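Local coordinates for protein putative N-acetylmuramoyl-L-alanine amidase,autolysin cwp6 (Peptoclostridium difficile, PDB 5J72) that probably cleaves the N-acetylmuramoyl-L-alanine amide bond of peptidoglycan with a zinc-bound amidase domain, and carries CWB2 modules that anchor it to the cell wall, at residues Gln150-Gly155 and Ala384-Ala389; Leu247-Ile252 and Tyr300-Ser305; Asp293-Gly298 and Ile325-Lys330; His403-Ser408 and Thr502-Lys507; Ala487-Leu492 and Ile497-Thr502. All coordinates share one frame; numbering follows the deposited sequence.

In the fold
The five contacts follow the chain from the CWB2 modules into the amidase domain. Contact 1 joins the first CWB2 module to the third and encloses contacts 2 and 3 along the sequence. Those two lie within the middle of the three, about 13 Å apart between centres, and touch each other through helix 297-306, which they share. Contact 4 comes next and bridges the third CWB2 module to the amidase; contact 5, nested inside it, is internal to the amidase, and the two share T502 with centres about 12 Å apart. Contacts 2 and 5, by contrast, are about 44 Å apart between centres. Packing within modules thus alternates with contacts that fix one module against another.

Contact 1. Residues Gln150-Gly155 and Ala384-Ala389; sequences QGWKDG and AAKLKA
K386 reaches across from the last turn of helix 375-387 to G151 and W152, where helix 140-151 ends, and so joins two CWB2 modules, the third and the first. The close packing is confined to the aliphatic part of the lysine. Its chain runs straight as far as CE, which lies 3.4 Å from G151 O, while CD approaches W152 CZ2 obliquely at 4.5 Å. The indole is held from elsewhere, its NE1 bonded to D181 O, and it only skirts the methylenes. Beyond CE the packing gives way to a looser, water-mediated link. The chain bends at the last torsion (chi4 70°), and NZ ends over the face of the five-membered ring of W152 but 5.8 Å from its centroid, at most a weak cation-pi attraction. NZ instead bonds to L7 O of the N-terminal domain and to a water. A bound calcium ion lies about 4 Å from the K386 side chain, nearest atoms. Separately, D154 is a calcium ligand seen in a structure of this protein. On the lysine side the helix closes in a Schellman motif at K388. The water takes a bond from K386 NZ at 2.9 Å and donates one to G151 O at 3.2 Å.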
# COMPACT_ATOMS: atom_id res chain seq x y z
N GLN A 150 -13.38 13.49 -6.75
CA GLN A 150 -12.96 12.51 -7.74
C GLN A 150 -13.89 11.35 -7.87
O GLN A 150 -14.23 10.95 -9.00
CB GLN A 150 -11.54 11.96 -7.37
CG GLN A 150 -10.94 11.04 -8.44
CD GLN A 150 -10.67 11.79 -9.75
OE1 GLN A 150 -10.50 13.03 -9.75
NE2 GLN A 150 -10.56 11.03 -10.85
N GLY A 151 -14.34 10.73 -6.75
CA GLY A 151 -15.17 9.54 -6.96
C GLY A 151 -16.67 9.80 -6.86
O GLY A 151 -17.50 8.92 -7.17
N TRP A 152 -17.04 11.03 -6.43
CA TRP A 152 -18.49 11.37 -6.20
C TRP A 152 -18.75 12.74 -6.80
O TRP A 152 -19.36 13.63 -6.18
CB TRP A 152 -18.76 11.36 -4.64
CG TRP A 152 -18.62 9.99 -4.10
CD1 TRP A 152 -19.61 9.06 -3.93
CD2 TRP A 152 -17.38 9.34 -3.69
NE1 TRP A 152 -19.08 7.88 -3.41
CE2 TRP A 152 -17.71 8.03 -3.26
CE3 TRP A 152 -16.04 9.73 -3.65
CZ2 TRP A 152 -16.74 7.12 -2.77
CZ3 TRP A 152 -15.07 8.83 -3.19
CH2 TRP A 152 -15.43 7.55 -2.75
N LYS A 153 -18.34 12.92 -8.06
CA LYS A 153 -18.52 14.24 -8.69
C LYS A 153 -20.03 14.54 -8.82
O LYS A 153 -20.47 15.69 -8.68
CB LYS A 153 -17.86 14.23 -10.09
CG LYS A 153 -18.01 15.60 -10.77
CD LYS A 153 -17.23 16.62 -9.99
CE LYS A 153 -17.38 17.99 -10.59
N ASP A 154 -20.80 13.50 -9.04
CA ASP A 154 -22.23 13.69 -9.21
C ASP A 154 -22.98 13.66 -7.88
O ASP A 154 -24.22 13.62 -7.87
CB ASP A 154 -22.81 12.57 -10.12
CG ASP A 154 -22.51 11.17 -9.62
OD1 ASP A 154 -23.31 10.28 -9.86
OD2 ASP A 154 -21.47 10.98 -8.97
N GLY A 155 -22.26 13.63 -6.78
CA GLY A 155 -22.92 13.71 -5.47
C GLY A 155 -22.94 12.39 -4.73
O GLY A 155 -22.48 11.36 -5.23
N ALA A 384 -10.15 4.00 -3.07
CA ALA A 384 -9.37 2.81 -3.44
C ALA A 384 -10.35 1.60 -3.56
O ALA A 384 -10.30 0.77 -4.47
CB ALA A 384 -8.33 2.54 -2.32
N ALA A 385 -11.30 1.51 -2.61
CA ALA A 385 -12.25 0.38 -2.67
C ALA A 385 -13.15 0.47 -3.96
O ALA A 385 -13.38 -0.53 -4.61
CB ALA A 385 -13.17 0.46 -1.47
N LYS A 386 -13.64 1.65 -4.28
CA LYS A 386 -14.48 1.88 -5.50
C LYS A 386 -13.66 1.46 -6.78
O LYS A 386 -14.15 0.78 -7.67
CB LYS A 386 -14.81 3.39 -5.57
CG LYS A 386 -15.70 3.74 -6.81
CD LYS A 386 -16.04 5.26 -6.76
CE LYS A 386 -16.76 5.68 -8.06
NZ LYS A 386 -18.16 5.13 -8.16
N LEU A 387 -12.41 1.87 -6.83
CA LEU A 387 -11.52 1.55 -7.97
C LEU A 387 -10.98 0.12 -7.94
O LEU A 387 -10.35 -0.33 -8.92
CB LEU A 387 -10.30 2.52 -7.93
CG LEU A 387 -10.67 4.00 -8.03
CD1 LEU A 387 -9.38 4.87 -7.88
CD2 LEU A 387 -11.40 4.22 -9.45
N LYS A 388 -11.21 -0.62 -6.82
CA LYS A 388 -10.74 -1.99 -6.59
C LYS A 388 -9.20 -2.00 -6.79
O LYS A 388 -8.66 -2.84 -7.55
CB LYS A 388 -11.47 -2.99 -7.48
CG LYS A 388 -13.02 -2.94 -7.22
CD LYS A 388 -13.67 -4.05 -8.08
CE LYS A 388 -15.19 -4.19 -7.97
NZ LYS A 388 -15.63 -4.17 -6.57
N ALA A 389 -8.54 -1.08 -6.13
CA ALA A 389 -7.09 -0.83 -6.23
C ALA A 389 -6.48 -0.69 -4.83
O ALA A 389 -7.15 -0.33 -3.87
CB ALA A 389 -6.83 0.47 -7.01
O HOH W 1 -19.64 6.73 -6.24

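Contact 2. Residues Leu247-Ile252 and Tyr300-Ser305; sequences LIAKEI and YNWLSS
W302 swings its indole away from its own helix, with CG anti to the backbone N (chi1 -176°), while K250 places CG opposite its carbonyl carbon (chi1 -69°) and continues fully extended; together these torsions slide the lysine chain and the indole past each other in opposite directions. The methylenes of K250 lie over one face of the ring system. CG makes a CH-pi contact with the five-membered ring, 3.8 Å from its centroid and 22° off the normal, and the same K250 CG is 3.6 Å from W302 NE1. Further along the chain, K250 CE comes to 3.7 Å from W302 CD1, so two carbons of the extended chain rest on the pyrrole half of the indole. The benzo half meets the preceding residue. A249 CB packs 3.8 Å from W302 CZ3, and A249 O stands obliquely to the ring, 3.7 Å from W302 CH2. No hydrogen bond crosses the contact; the indole is packed by these atoms and also touches L246 and D253 of the same helix as A249. The two helices, 241-253 and 297-306, belong to one CWB2 module, an alpha/beta unit whose parallel four-stranded sheet has the strand order 2-1-3-4; helix 297-306 is the connection from strand 287-290 to strand 308-314.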
# COMPACT_ATOMS: atom_id res chain seq x y z
N LEU A 247 -19.61 -2.63 16.04
CA LEU A 247 -20.87 -1.95 15.62
C LEU A 247 -20.86 -1.66 14.10
O LEU A 247 -21.89 -1.74 13.44
CB LEU A 247 -20.99 -0.65 16.42
CG LEU A 247 -21.28 -0.94 17.95
CD1 LEU A 247 -21.08 0.38 18.76
CD2 LEU A 247 -22.72 -1.53 18.06
N ILE A 248 -19.67 -1.37 13.55
CA ILE A 248 -19.57 -1.15 12.09
C ILE A 248 -19.85 -2.46 11.38
O ILE A 248 -20.57 -2.51 10.38
CB ILE A 248 -18.17 -0.64 11.80
CG1 ILE A 248 -18.06 0.84 12.29
CG2 ILE A 248 -17.86 -0.79 10.29
CD1 ILE A 248 -16.63 1.41 12.21
N ALA A 249 -19.30 -3.55 11.92
CA ALA A 249 -19.55 -4.85 11.29
C ALA A 249 -21.07 -5.18 11.31
O ALA A 249 -21.59 -5.74 10.34
CB ALA A 249 -18.73 -5.96 12.01
N LYS A 250 -21.76 -4.87 12.43
CA LYS A 250 -23.21 -5.16 12.45
C LYS A 250 -23.96 -4.27 11.45
O LYS A 250 -24.98 -4.68 10.87
CB LYS A 250 -23.77 -4.87 13.88
CG LYS A 250 -23.24 -5.91 14.89
CD LYS A 250 -23.72 -5.49 16.34
CE LYS A 250 -23.24 -6.48 17.39
NZ LYS A 250 -23.93 -6.25 18.69
N GLU A 251 -23.45 -3.04 11.26
CA GLU A 251 -24.10 -2.16 10.28
C GLU A 251 -23.91 -2.73 8.86
O GLU A 251 -24.85 -2.79 8.08
CB GLU A 251 -23.53 -0.74 10.41
CG GLU A 251 -24.08 0.17 9.30
CD GLU A 251 -25.50 0.76 9.57
OE1 GLU A 251 -26.09 0.47 10.63
OE2 GLU A 251 -26.00 1.53 8.68
N ILE A 252 -22.67 -3.21 8.54
CA ILE A 252 -22.49 -3.79 7.21
C ILE A 252 -23.44 -5.00 7.03
O ILE A 252 -24.02 -5.20 5.96
CB ILE A 252 -20.98 -4.23 7.05
CG1 ILE A 252 -20.07 -2.97 7.02
CG2 ILE A 252 -20.81 -5.06 5.75
CD1 ILE A 252 -18.52 -3.28 7.22
N TYR A 300 -16.74 -11.76 19.98
CA TYR A 300 -16.74 -13.22 19.83
C TYR A 300 -18.15 -13.77 19.75
O TYR A 300 -18.45 -14.62 18.89
CB TYR A 300 -15.94 -13.86 21.01
CG TYR A 300 -15.90 -15.37 20.89
CD1 TYR A 300 -14.99 -15.99 20.04
CD2 TYR A 300 -16.79 -16.17 21.60
CE1 TYR A 300 -14.96 -17.39 19.91
CE2 TYR A 300 -16.77 -17.57 21.48
CZ TYR A 300 -15.85 -18.17 20.64
OH TYR A 300 -15.83 -19.55 20.54
N ASN A 301 -19.10 -13.30 20.62
CA ASN A 301 -20.45 -13.89 20.55
C ASN A 301 -21.14 -13.59 19.25
O ASN A 301 -21.83 -14.44 18.71
CB ASN A 301 -21.36 -13.38 21.76
CG ASN A 301 -20.81 -13.86 23.11
OD1 ASN A 301 -20.26 -14.96 23.17
ND2 ASN A 301 -20.83 -13.07 24.20
N TRP A 302 -20.97 -12.38 18.72
CA TRP A 302 -21.63 -12.05 17.44
C TRP A 302 -20.94 -12.83 16.30
O TRP A 302 -21.63 -13.43 15.48
CB TRP A 302 -21.52 -10.51 17.25
CG TRP A 302 -22.24 -10.02 16.03
CD1 TRP A 302 -23.58 -9.82 15.88
CD2 TRP A 302 -21.66 -9.73 14.75
NE1 TRP A 302 -23.87 -9.45 14.61
CE2 TRP A 302 -22.71 -9.37 13.89
CE3 TRP A 302 -20.33 -9.72 14.26
CZ2 TRP A 302 -22.49 -9.01 12.55
CZ3 TRP A 302 -20.11 -9.36 12.94
CH2 TRP A 302 -21.19 -9.01 12.10
N LEU A 303 -19.60 -12.83 16.24
CA LEU A 303 -18.90 -13.56 15.17
C LEU A 303 -19.26 -15.05 15.20
O LEU A 303 -19.41 -15.67 14.15
CB LEU A 303 -17.38 -13.44 15.38
CG LEU A 303 -16.78 -12.04 15.17
CD1 LEU A 303 -15.31 -12.15 15.52
CD2 LEU A 303 -17.01 -11.53 13.68
N SER A 304 -19.43 -15.62 16.43
CA SER A 304 -19.77 -17.05 16.51
C SER A 304 -21.06 -17.31 15.82
O SER A 304 -21.21 -18.37 15.22
CB SER A 304 -19.87 -17.52 17.97
OG SER A 304 -18.64 -17.29 18.63
N SER A 305 -22.02 -16.36 15.87
CA SER A 305 -23.29 -16.61 15.20
C SER A 305 -23.32 -16.17 13.72
O SER A 305 -24.36 -16.33 13.07
CB SER A 305 -24.41 -15.90 15.97
OG SER A 305 -24.17 -16.03 17.36

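Contact 3. Residues Asp293-Gly298 and Ile325-Lys330. With CA (calcium ion), chain D.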
# COMPACT_ATOMS: atom_id res chain seq x y z
N ASP A 293 -4.45 -11.57 22.45
CA ASP A 293 -4.83 -13.00 22.49
C ASP A 293 -6.27 -13.30 22.24
O ASP A 293 -6.63 -14.49 22.26
CB ASP A 293 -4.47 -13.63 23.85
CG ASP A 293 -3.02 -13.40 24.22
OD1 ASP A 293 -2.15 -13.68 23.39
OD2 ASP A 293 -2.78 -12.92 25.34
N SER A 294 -7.12 -12.32 22.00
CA SER A 294 -8.51 -12.71 21.76
C SER A 294 -9.31 -11.48 21.25
O SER A 294 -8.86 -10.33 21.45
CB SER A 294 -9.17 -13.17 23.07
OG SER A 294 -9.19 -12.04 23.95
N VAL A 295 -10.44 -11.72 20.64
CA VAL A 295 -11.31 -10.57 20.37
C VAL A 295 -12.17 -10.45 21.68
O VAL A 295 -12.31 -11.47 22.37
CB VAL A 295 -12.23 -10.81 19.15
CG1 VAL A 295 -11.36 -11.10 17.90
CG2 VAL A 295 -13.19 -11.99 19.40
N PRO A 296 -12.74 -9.29 22.04
CA PRO A 296 -13.57 -9.16 23.27
C PRO A 296 -14.75 -10.09 23.18
O PRO A 296 -15.17 -10.50 22.08
CB PRO A 296 -13.98 -7.67 23.25
CG PRO A 296 -12.84 -7.01 22.44
CD PRO A 296 -12.59 -8.00 21.35
N GLN A 297 -15.37 -10.41 24.33
CA GLN A 297 -16.47 -11.37 24.34
C GLN A 297 -17.64 -10.98 23.48
O GLN A 297 -18.24 -11.84 22.83
CB GLN A 297 -16.97 -11.56 25.82
CG GLN A 297 -18.01 -12.72 26.00
CD GLN A 297 -17.45 -14.10 25.62
OE1 GLN A 297 -16.32 -14.47 25.96
NE2 GLN A 297 -18.23 -14.89 24.87
N GLY A 298 -18.02 -9.68 23.50
CA GLY A 298 -19.16 -9.27 22.69
C GLY A 298 -18.90 -9.55 21.22
O GLY A 298 -19.78 -10.05 20.51
N ILE A 325 -5.54 -16.73 16.99
CA ILE A 325 -5.79 -17.58 15.82
C ILE A 325 -6.56 -18.85 16.24
O ILE A 325 -7.47 -19.31 15.55
CB ILE A 325 -4.45 -17.90 15.11
CG1 ILE A 325 -3.86 -16.59 14.55
CG2 ILE A 325 -4.64 -18.96 14.02
CD1 ILE A 325 -2.65 -16.80 13.63
N ASP A 326 -6.19 -19.43 17.37
CA ASP A 326 -6.89 -20.59 17.87
C ASP A 326 -8.35 -20.27 18.13
O ASP A 326 -9.21 -21.07 17.77
CB ASP A 326 -6.28 -21.01 19.21
CG ASP A 326 -7.09 -22.18 19.77
OD1 ASP A 326 -7.87 -21.96 20.74
OD2 ASP A 326 -6.97 -23.29 19.22
N GLN A 327 -8.62 -19.14 18.79
CA GLN A 327 -10.00 -18.71 19.11
C GLN A 327 -10.84 -18.56 17.85
O GLN A 327 -11.92 -19.14 17.76
CB GLN A 327 -9.96 -17.37 19.80
CG GLN A 327 -11.36 -16.88 20.20
CD GLN A 327 -11.31 -15.47 20.77
OE1 GLN A 327 -10.69 -14.57 20.21
NE2 GLN A 327 -12.03 -15.20 21.87
N ILE A 328 -10.30 -17.82 16.86
CA ILE A 328 -11.06 -17.54 15.65
C ILE A 328 -11.09 -18.70 14.69
O ILE A 328 -12.10 -18.96 14.02
CB ILE A 328 -10.49 -16.25 15.00
CG1 ILE A 328 -10.62 -15.08 15.98
CG2 ILE A 328 -11.23 -16.01 13.64
CD1 ILE A 328 -12.11 -14.86 16.44
N SER A 329 -9.97 -19.44 14.60
CA SER A 329 -9.97 -20.61 13.75
C SER A 329 -11.11 -21.55 14.13
O SER A 329 -11.63 -22.25 13.26
CB SER A 329 -8.65 -21.38 13.93
OG SER A 329 -8.59 -22.43 12.98
N LYS A 330 -11.46 -21.62 15.42
CA LYS A 330 -12.54 -22.53 15.88
C LYS A 330 -13.93 -22.08 15.43
O LYS A 330 -14.86 -22.91 15.37
CB LYS A 330 -12.49 -22.60 17.40
CG LYS A 330 -11.33 -23.47 17.84
CD LYS A 330 -11.21 -23.60 19.33
CE LYS A 330 -10.11 -24.60 19.59
NZ LYS A 330 -9.44 -24.33 20.87
CA CA D . -13.12 -23.74 12.03
O HOH W 2 -12.03 -24.64 10.37
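S294 and V295 run in extended conformation toward P296, the N-cap of helix 297-306, and this short stretch passes beside helix 322-329 with the CA atoms of S294 and Q327 6.7 Å apart. Q327 spans the gap. Its CG is anti to the backbone N (chi1 -178°) and the chain stays stretched beyond it, which carries the amide to the extended backbone. There OE1 accepts a hydrogen bond from V295 N at 2.9 Å, nearly straight at 161°; the N-H meets a lone pair of Q327 OE1 in the carbonyl plane. The same oxygen rests 3.3 Å from S294 CA, while Q327 NE2 lies 3.7 Å from S294 CB, so the amide is laid against the serine by both of its ends. V295 CG2 also touches OE1, and its other methyl, V295 CG1, meets I328 CD1 at 4.1 Å, the two side chains crossing at about a right angle. Within segment 325-330, K330 NZ forms a salt bridge with D326 OD1 at 2.8 Å. S329 O binds a calcium ion at 2.5 Å, with A332 O as a second protein ligand. Among the neighbours, Y300 of helix 297-306 packs on both V295 and Q327, I324 supports V295, and I328 is seated on A311 and Y313 of strand 308-314.

Contact 4. Residues His403-Ser408 and Thr502-Lys507. With NA (sodium ion), chain E.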
# COMPACT_ATOMS: atom_id res chain seq x y z
N HIS A 403 8.97 -2.18 -1.04
CA HIS A 403 8.09 -2.10 -2.24
C HIS A 403 8.81 -2.49 -3.51
O HIS A 403 8.16 -2.65 -4.54
CB HIS A 403 7.58 -0.64 -2.43
CG HIS A 403 6.68 -0.20 -1.32
ND1 HIS A 403 5.71 -1.05 -0.79
CD2 HIS A 403 6.64 0.93 -0.59
CE1 HIS A 403 5.12 -0.41 0.22
NE2 HIS A 403 5.66 0.79 0.36
N SER A 404 10.15 -2.71 -3.46
CA SER A 404 10.86 -2.92 -4.72
C SER A 404 10.35 -3.99 -5.58
O SER A 404 10.20 -3.78 -6.78
CB SER A 404 12.34 -3.24 -4.45
OG SER A 404 12.90 -2.16 -3.74
N THR A 405 10.11 -5.16 -5.03
CA THR A 405 9.63 -6.26 -5.86
C THR A 405 8.24 -6.05 -6.49
O THR A 405 8.03 -6.31 -7.68
CB THR A 405 9.60 -7.54 -5.02
OG1 THR A 405 10.85 -7.63 -4.31
CG2 THR A 405 9.42 -8.77 -5.84
N ASN A 406 7.25 -5.65 -5.66
CA ASN A 406 5.91 -5.40 -6.18
C ASN A 406 6.00 -4.28 -7.27
O ASN A 406 5.38 -4.43 -8.30
CB ASN A 406 5.03 -4.84 -5.03
CG ASN A 406 4.61 -5.92 -4.03
OD1 ASN A 406 4.68 -7.13 -4.33
ND2 ASN A 406 4.17 -5.59 -2.82
N LEU A 407 6.73 -3.17 -7.01
CA LEU A 407 6.76 -2.07 -8.00
C LEU A 407 7.42 -2.56 -9.32
O LEU A 407 6.92 -2.27 -10.41
CB LEU A 407 7.46 -0.85 -7.44
CG LEU A 407 6.71 -0.23 -6.26
CD1 LEU A 407 7.46 0.93 -5.75
CD2 LEU A 407 5.30 0.29 -6.75
N SER A 408 8.50 -3.35 -9.21
CA SER A 408 9.12 -3.92 -10.40
C SER A 408 8.20 -4.87 -11.13
O SER A 408 7.95 -4.68 -12.33
CB SER A 408 10.41 -4.68 -10.04
OG SER A 408 10.93 -5.24 -11.24
N THR A 502 21.83 -5.21 -4.99
CA THR A 502 22.15 -6.12 -6.10
C THR A 502 20.90 -6.98 -6.42
O THR A 502 20.66 -7.30 -7.57
CB THR A 502 23.36 -7.02 -5.75
OG1 THR A 502 23.10 -7.67 -4.52
CG2 THR A 502 24.67 -6.23 -5.63
N ARG A 503 20.13 -7.35 -5.40
CA ARG A 503 18.87 -8.05 -5.57
C ARG A 503 17.94 -7.60 -4.45
O ARG A 503 18.41 -7.31 -3.32
CB ARG A 503 19.05 -9.59 -5.54
CG ARG A 503 19.50 -10.13 -4.16
CD ARG A 503 19.56 -11.70 -4.16
NE ARG A 503 20.07 -12.22 -2.87
CZ ARG A 503 19.27 -12.76 -1.95
NH1 ARG A 503 17.97 -12.85 -2.13
NH2 ARG A 503 19.81 -13.25 -0.83
N ASP A 504 16.64 -7.53 -4.72
CA ASP A 504 15.72 -7.13 -3.65
C ASP A 504 14.70 -8.22 -3.47
O ASP A 504 13.70 -8.04 -2.76
CB ASP A 504 15.03 -5.80 -3.96
CG ASP A 504 14.53 -5.73 -5.39
OD1 ASP A 504 13.85 -6.68 -5.84
OD2 ASP A 504 14.82 -4.72 -6.06
N THR A 505 14.93 -9.35 -4.09
CA THR A 505 14.06 -10.48 -3.94
C THR A 505 14.87 -11.77 -4.03
O THR A 505 16.08 -11.74 -4.31
CB THR A 505 12.99 -10.46 -5.08
OG1 THR A 505 11.91 -11.31 -4.67
CG2 THR A 505 13.56 -10.92 -6.37
N ASP A 506 14.23 -12.91 -3.82
CA ASP A 506 14.94 -14.16 -3.92
C ASP A 506 15.23 -14.42 -5.38
O ASP A 506 14.30 -14.55 -6.16
CB ASP A 506 14.12 -15.31 -3.33
CG ASP A 506 14.88 -16.63 -3.27
OD1 ASP A 506 16.12 -16.61 -3.20
OD2 ASP A 506 14.23 -17.68 -3.28
N LYS A 507 16.51 -14.40 -5.77
CA LYS A 507 16.87 -14.74 -7.14
C LYS A 507 18.32 -15.18 -7.21
O LYS A 507 19.10 -14.83 -6.35
CB LYS A 507 16.66 -13.61 -8.11
CG LYS A 507 17.54 -12.44 -7.91
CD LYS A 507 17.61 -11.66 -9.21
CE LYS A 507 18.89 -10.86 -9.27
NZ LYS A 507 19.00 -10.08 -10.52
NA NA E . 6.58 -2.54 -12.70
O HOH W 3 11.48 -5.61 -2.24
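T405 faces D504 and T505 where helix 404-409 of the third CWB2 module meets the loop after strand 498-501 of the amidase domain, a junction between two folds. From CB the threonine forks. OG1 is anti to the carbonyl carbon (chi1 -47°) and points at the loop: it gives D504 OD1 a weak hydrogen bond of 3.5 Å and stands 3.6 Å from T505 CB. T405 OG1 is also 3.3 Å from D504 O, at an angle too poor for a hydrogen bond. The other branch, CG2, leans on T505 OG1 at 3.7 Å, so both branches of T405 touch T505, the two side chains crossing at about a right angle. Next to it S404 CB presses on the carboxylate, 3.3 Å from D504 OD2, while the serine hydroxyl bonds to A401. A water accepts from T405 N at 3.1 Å and bonds weakly to D504 O. Within the loop, R503 NH1 donates to T505 O. Farther along the helix a sodium ion is held by L407 O at 2.3 Å and S408 O at 2.6 Å, with K410, S433 and K436 completing the site.

Contact 5. Residues Ala487-Leu492 and Ile497-Thr502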
# COMPACT_ATOMS: atom_id res chain seq x y z
N ALA A 487 16.47 -3.97 5.45
CA ALA A 487 16.43 -3.02 6.60
C ALA A 487 17.60 -2.03 6.51
O ALA A 487 17.44 -0.85 6.84
CB ALA A 487 16.47 -3.81 7.88
N THR A 488 18.80 -2.49 6.08
CA THR A 488 19.91 -1.57 5.89
C THR A 488 19.58 -0.54 4.82
O THR A 488 19.88 0.66 4.94
CB THR A 488 21.17 -2.37 5.39
OG1 THR A 488 21.47 -3.34 6.37
CG2 THR A 488 22.39 -1.42 5.11
N THR A 489 18.98 -1.02 3.70
CA THR A 489 18.63 -0.10 2.63
C THR A 489 17.63 0.95 3.14
O THR A 489 17.75 2.15 2.84
CB THR A 489 18.01 -0.93 1.43
OG1 THR A 489 19.06 -1.78 0.95
CG2 THR A 489 17.59 -0.05 0.27
N GLU A 490 16.65 0.48 3.87
CA GLU A 490 15.59 1.36 4.37
C GLU A 490 16.23 2.49 5.28
O GLU A 490 15.89 3.65 5.16
CB GLU A 490 14.64 0.54 5.24
CG GLU A 490 13.39 1.35 5.49
CD GLU A 490 12.43 1.26 4.25
OE1 GLU A 490 12.90 1.02 3.12
OE2 GLU A 490 11.23 1.41 4.44
N TYR A 491 17.18 2.09 6.15
CA TYR A 491 17.82 3.10 7.02
C TYR A 491 18.58 4.07 6.18
O TYR A 491 18.43 5.29 6.35
CB TYR A 491 18.74 2.44 8.03
CG TYR A 491 19.44 3.52 8.84
CD1 TYR A 491 18.81 4.12 9.93
CD2 TYR A 491 20.69 4.00 8.46
CE1 TYR A 491 19.40 5.18 10.60
CE2 TYR A 491 21.31 5.05 9.14
CZ TYR A 491 20.65 5.64 10.21
OH TYR A 491 21.26 6.69 10.87
N LEU A 492 19.40 3.59 5.23
CA LEU A 492 20.18 4.53 4.42
C LEU A 492 19.31 5.50 3.63
O LEU A 492 19.63 6.70 3.53
CB LEU A 492 21.09 3.74 3.45
CG LEU A 492 22.21 2.98 4.21
CD1 LEU A 492 22.96 2.01 3.27
CD2 LEU A 492 23.24 4.04 4.75
N ILE A 497 20.70 8.79 1.64
CA ILE A 497 21.78 8.15 0.89
C ILE A 497 21.15 7.29 -0.22
O ILE A 497 20.18 6.62 0.05
CB ILE A 497 22.65 7.30 1.92
CG1 ILE A 497 23.45 8.27 2.85
CG2 ILE A 497 23.63 6.35 1.16
CD1 ILE A 497 23.83 7.74 4.26
N ASN A 498 21.65 7.35 -1.42
CA ASN A 498 21.13 6.56 -2.52
C ASN A 498 21.59 5.13 -2.37
O ASN A 498 22.77 4.93 -2.13
CB ASN A 498 21.66 7.08 -3.83
CG ASN A 498 21.32 8.53 -4.00
OD1 ASN A 498 22.18 9.32 -4.42
ND2 ASN A 498 20.11 8.95 -3.62
N VAL A 499 20.68 4.16 -2.54
CA VAL A 499 21.06 2.77 -2.39
C VAL A 499 20.66 1.98 -3.54
O VAL A 499 19.51 2.10 -3.98
CB VAL A 499 20.41 2.16 -1.13
CG1 VAL A 499 20.90 0.71 -0.92
CG2 VAL A 499 20.74 2.98 0.09
N VAL A 500 21.57 1.18 -4.08
CA VAL A 500 21.19 0.26 -5.15
C VAL A 500 21.36 -1.15 -4.54
O VAL A 500 22.45 -1.45 -4.03
CB VAL A 500 22.11 0.35 -6.42
CG1 VAL A 500 21.73 -0.74 -7.40
CG2 VAL A 500 21.99 1.74 -7.10
N MET A 501 20.35 -2.00 -4.59
CA MET A 501 20.53 -3.35 -4.04
C MET A 501 20.91 -4.29 -5.18
O MET A 501 20.32 -4.19 -6.25
CB MET A 501 19.21 -3.86 -3.42
CG MET A 501 18.72 -3.01 -2.20
SD MET A 501 17.38 -3.78 -1.33
CE MET A 501 18.26 -5.20 -0.57
N THR A 502 21.83 -5.21 -4.99
CA THR A 502 22.15 -6.12 -6.10
C THR A 502 20.90 -6.98 -6.42
O THR A 502 20.66 -7.30 -7.57
CB THR A 502 23.36 -7.02 -5.75
OG1 THR A 502 23.10 -7.67 -4.52
CG2 THR A 502 24.67 -6.23 -5.63
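The flat carbonyl group of L492 accepts a hydrogen bond from across the contact: I497 N donates to L492 O at 3.0 Å, tilted 34° from the carbonyl plane. No aromatic face takes part here; the rest is aliphatic packing in a beta-alpha-beta unit of the amidase domain. Helix 477-494 leads from strand 453-458 back to the parallel edge strand 498-501, and its axis lies 8.3 Å from that of the strand, nearly antiparallel at 161°. The bond at L492 therefore closes the turn from the helix into the strand. Above that turn L492 spreads over two residues. Its CB presses against V499 CG2 at 3.5 Å, tighter than usual van der Waals contact, and L492 CD2 meets I497 CD1 at 3.8 Å. A turn earlier T489 uses both of its branches. CG2, anti to the backbone N, packs 3.6 Å from V499 CG1, so V499 is wedged between the threonine and the leucine, with I456 of the adjacent strand touching it as well. E477, at the start of the same helix, binds the zinc ion. T489 OG1 is bonded to A485 O in its own helix and also lies against the methionine, 3.4 Å from M501 CG and 3.5 Å from M501 SD.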